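Local structure of ATP phosphoribosyltransferase (Thermotoga maritima, 1O63) at residues A[104-109]-A[123-128]. The protein probably catalyses the first step of histidine biosynthesis, joining ATP to 5-phosphoribosyl 1-diphosphate to give phosphoribosyl-ATP with release of diphosphate. Numbering follows the deposited sequence.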
loop_
_atom_site.group_PDB
_atom_site.type_symbol
_atom_site.label_atom_id
_atom_site.label_comp_id
_atom_site.label_asym_id
_atom_site.label_seq_id
_atom_site.Cartn_x
_atom_site.Cartn_y
_atom_site.Cartn_z
ATOM N N LYS A 104 -18.081 16.861 3.108
ATOM C CA LYS A 104 -16.701 16.915 3.608
ATOM C C LYS A 104 -15.762 16.064 2.778
ATOM O O LYS A 104 -15.984 14.867 2.580
ATOM C CB LYS A 104 -16.696 16.541 5.082
ATOM C CG LYS A 104 -17.548 17.494 5.935
ATOM C CD LYS A 104 -18.460 16.690 6.865
ATOM C CE LYS A 104 -19.169 17.614 7.844
ATOM N NZ LYS A 104 -20.258 18.363 7.140
ATOM N N ARG A 105 -14.707 16.676 2.231
ATOM C CA ARG A 105 -13.725 15.919 1.448
ATOM C C ARG A 105 -12.660 15.374 2.431
ATOM O O ARG A 105 -12.099 16.152 3.194
ATOM C CB ARG A 105 -13.051 16.829 0.414
ATOM C CG ARG A 105 -13.998 17.412 -0.634
ATOM C CD ARG A 105 -13.219 18.273 -1.647
ATOM N NE ARG A 105 -12.312 19.188 -0.978
ATOM C CZ ARG A 105 -11.188 19.697 -1.473
ATOM N NH1 ARG A 105 -10.448 20.518 -0.742
ATOM N NH2 ARG A 105 -10.803 19.431 -2.715
ATOM N N ILE A 106 -12.582 14.050 2.553
ATOM C CA ILE A 106 -11.655 13.435 3.501
ATOM C C ILE A 106 -10.717 12.479 2.742
ATOM O O ILE A 106 -11.230 11.528 2.156
ATOM C CB ILE A 106 -12.388 12.607 4.571
ATOM C CG1 ILE A 106 -13.576 13.397 5.149
ATOM C CG2 ILE A 106 -11.438 12.161 5.658
ATOM C CD1 ILE A 106 -14.380 12.655 6.202
ATOM N N ALA A 107 -9.424 12.745 2.844
ATOM C CA ALA A 107 -8.396 11.860 2.283
ATOM C C ALA A 107 -8.017 10.832 3.339
ATOM O O ALA A 107 -7.975 11.175 4.521
ATOM C CB ALA A 107 -7.128 12.662 1.963
ATOM N N THR A 108 -7.738 9.592 2.906
ATOM C CA THR A 108 -7.383 8.579 3.922
ATOM C C THR A 108 -6.867 7.321 3.231
ATOM O O THR A 108 -7.187 7.098 2.057
ATOM C CB THR A 108 -8.660 8.219 4.724
ATOM O OG1 THR A 108 -8.381 7.227 5.706
ATOM C CG2 THR A 108 -9.736 7.665 3.782
ATOM N N LYS A 109 -6.131 6.502 3.953
ATOM C CA LYS A 109 -5.759 5.163 3.533
ATOM C C LYS A 109 -6.812 4.150 4.009
ATOM O O LYS A 109 -6.733 2.947 3.695
ATOM C CB LYS A 109 -4.429 4.714 4.157
ATOM C CG LYS A 109 -3.271 5.650 3.882
ATOM C CD LYS A 109 -1.942 4.959 4.121
ATOM C CE LYS A 109 -1.543 5.021 5.561
ATOM N NZ LYS A 109 -0.106 4.671 5.781
ATOM N N TRP A 123 -22.700 12.649 8.505
ATOM C CA TRP A 123 -22.062 13.526 7.548
ATOM C C TRP A 123 -22.170 12.969 6.125
ATOM O O TRP A 123 -22.123 11.749 5.932
ATOM C CB TRP A 123 -20.577 13.676 7.866
ATOM C CG TRP A 123 -20.179 14.426 9.082
ATOM C CD1 TRP A 123 -20.971 15.159 9.916
ATOM C CD2 TRP A 123 -18.836 14.578 9.587
ATOM N NE1 TRP A 123 -20.223 15.729 10.910
ATOM C CE2 TRP A 123 -18.903 15.389 10.727
ATOM C CE3 TRP A 123 -17.585 14.106 9.156
ATOM C CZ2 TRP A 123 -17.783 15.732 11.477
ATOM C CZ3 TRP A 123 -16.466 14.439 9.907
ATOM C CH2 TRP A 123 -16.567 15.242 11.038
ATOM N N HIS A 124 -22.238 13.869 5.157
ATOM C CA HIS A 124 -22.100 13.473 3.746
ATOM C C HIS A 124 -20.611 13.667 3.417
ATOM O O HIS A 124 -20.100 14.777 3.623
ATOM C CB HIS A 124 -22.974 14.318 2.838
ATOM C CG HIS A 124 -24.436 13.953 2.880
ATOM N ND1 HIS A 124 -25.281 14.406 3.865
ATOM C CD2 HIS A 124 -25.186 13.187 2.053
ATOM C CE1 HIS A 124 -26.498 13.931 3.649
ATOM N NE2 HIS A 124 -26.467 13.195 2.551
ATOM N N CYS A 125 -19.922 12.613 3.048
ATOM C CA CYS A 125 -18.475 12.696 2.829
ATOM C C CYS A 125 -18.062 12.294 1.434
ATOM O O CYS A 125 -18.610 11.367 0.820
ATOM C CB CYS A 125 -17.788 11.764 3.868
ATOM S SG CYS A 125 -17.934 12.279 5.583
ATOM N N ARG A 126 -17.063 12.957 0.905
ATOM C CA ARG A 126 -16.451 12.617 -0.387
ATOM C C ARG A 126 -15.075 12.006 -0.035
ATOM O O ARG A 126 -14.173 12.769 0.334
ATOM C CB ARG A 126 -16.304 13.889 -1.197
ATOM C CG ARG A 126 -16.086 13.746 -2.677
ATOM C CD ARG A 126 -17.341 13.260 -3.401
ATOM N NE ARG A 126 -17.549 13.948 -4.655
ATOM C CZ ARG A 126 -16.709 14.079 -5.667
ATOM N NH1 ARG A 126 -17.089 14.769 -6.749
ATOM N NH2 ARG A 126 -15.496 13.558 -5.650
ATOM N N ILE A 127 -15.002 10.685 0.011
ATOM C CA ILE A 127 -13.783 10.032 0.520
ATOM C C ILE A 127 -12.736 9.790 -0.543
ATOM O O ILE A 127 -12.951 9.046 -1.497
ATOM C CB ILE A 127 -14.103 8.699 1.218
ATOM C CG1 ILE A 127 -15.085 8.911 2.361
ATOM C CG2 ILE A 127 -12.818 8.041 1.738
ATOM C CD1 ILE A 127 -15.596 7.606 2.964
ATOM N N ILE A 128 -11.526 10.307 -0.305
ATOM C CA ILE A 128 -10.440 10.156 -1.273
ATOM C C ILE A 128 -9.341 9.233 -0.778
ATOM O O ILE A 128 -8.535 9.611 0.073
ATOM C CB ILE A 128 -9.841 11.554 -1.581
ATOM C CG1 ILE A 128 -10.983 12.468 -2.094
ATOM C CG2 ILE A 128 -8.728 11.418 -2.597
ATOM C CD1 ILE A 128 -10.593 13.910 -2.275
#
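In the beta-alpha-beta unit of strand 104-108, helix 111-121 and strand 125-129, the two strands lie side by side and parallel, with Lys104 paired to Cys125 and Ala107 to Ile128. Five backbone hydrogen bonds join them, from Lys104 N to His124 O (2.9 Å) at the start to Thr108 N to Ile128 O (2.9 Å) at the end. Lys104 and Ile106 of one strand each donate and accept, as parallel pairing requires, and Arg126 and Ile128 answer from the other. Just before the second strand, Trp123 turns one indole face to the last two methylenes, CD and CE, of Lys104. CE of Lys104 sits 3.4 Å from the centroid of the Trp123 five-membered ring, almost on its normal, in a CH-pi contact, while CD lies 3.5 Å from Trp123 CD2. The bend at chi2 (132°) helps bring the lysine chain across this face, and NZ adds a cation-pi contact at 4.4 Å from the same centroid. A long chain ending in a charge suits this place: its last methylenes lie over the five-membered part of the indole while NZ hydrogen-bonds to the carbonyls of Pro100 and Gly102. Replacing Trp123 with an alanine would probably leave the Lys104 methylenes without their flat support and its ammonium without the cation-pi partner. The right-handed crossover carries helix 111-121 over the face that bears Ile106, Cys125 and Ile127. Here Ile106 CD1 packs 3.6 Å from Cys125 SG, whose disulfide to Cys118 ties the strand covalently to that helix. Further along, with the Thr108 hydroxyl trans to the backbone N (chi1 179°), CG2 is left between N and the carbonyl carbon and meets Ile127 CG2 at 3.7 Å, while OG1 hydrogen-bonds with Phe110 N and Val147 O. On the other face, Arg126 and Ile128 pack against His56 of the second subunit.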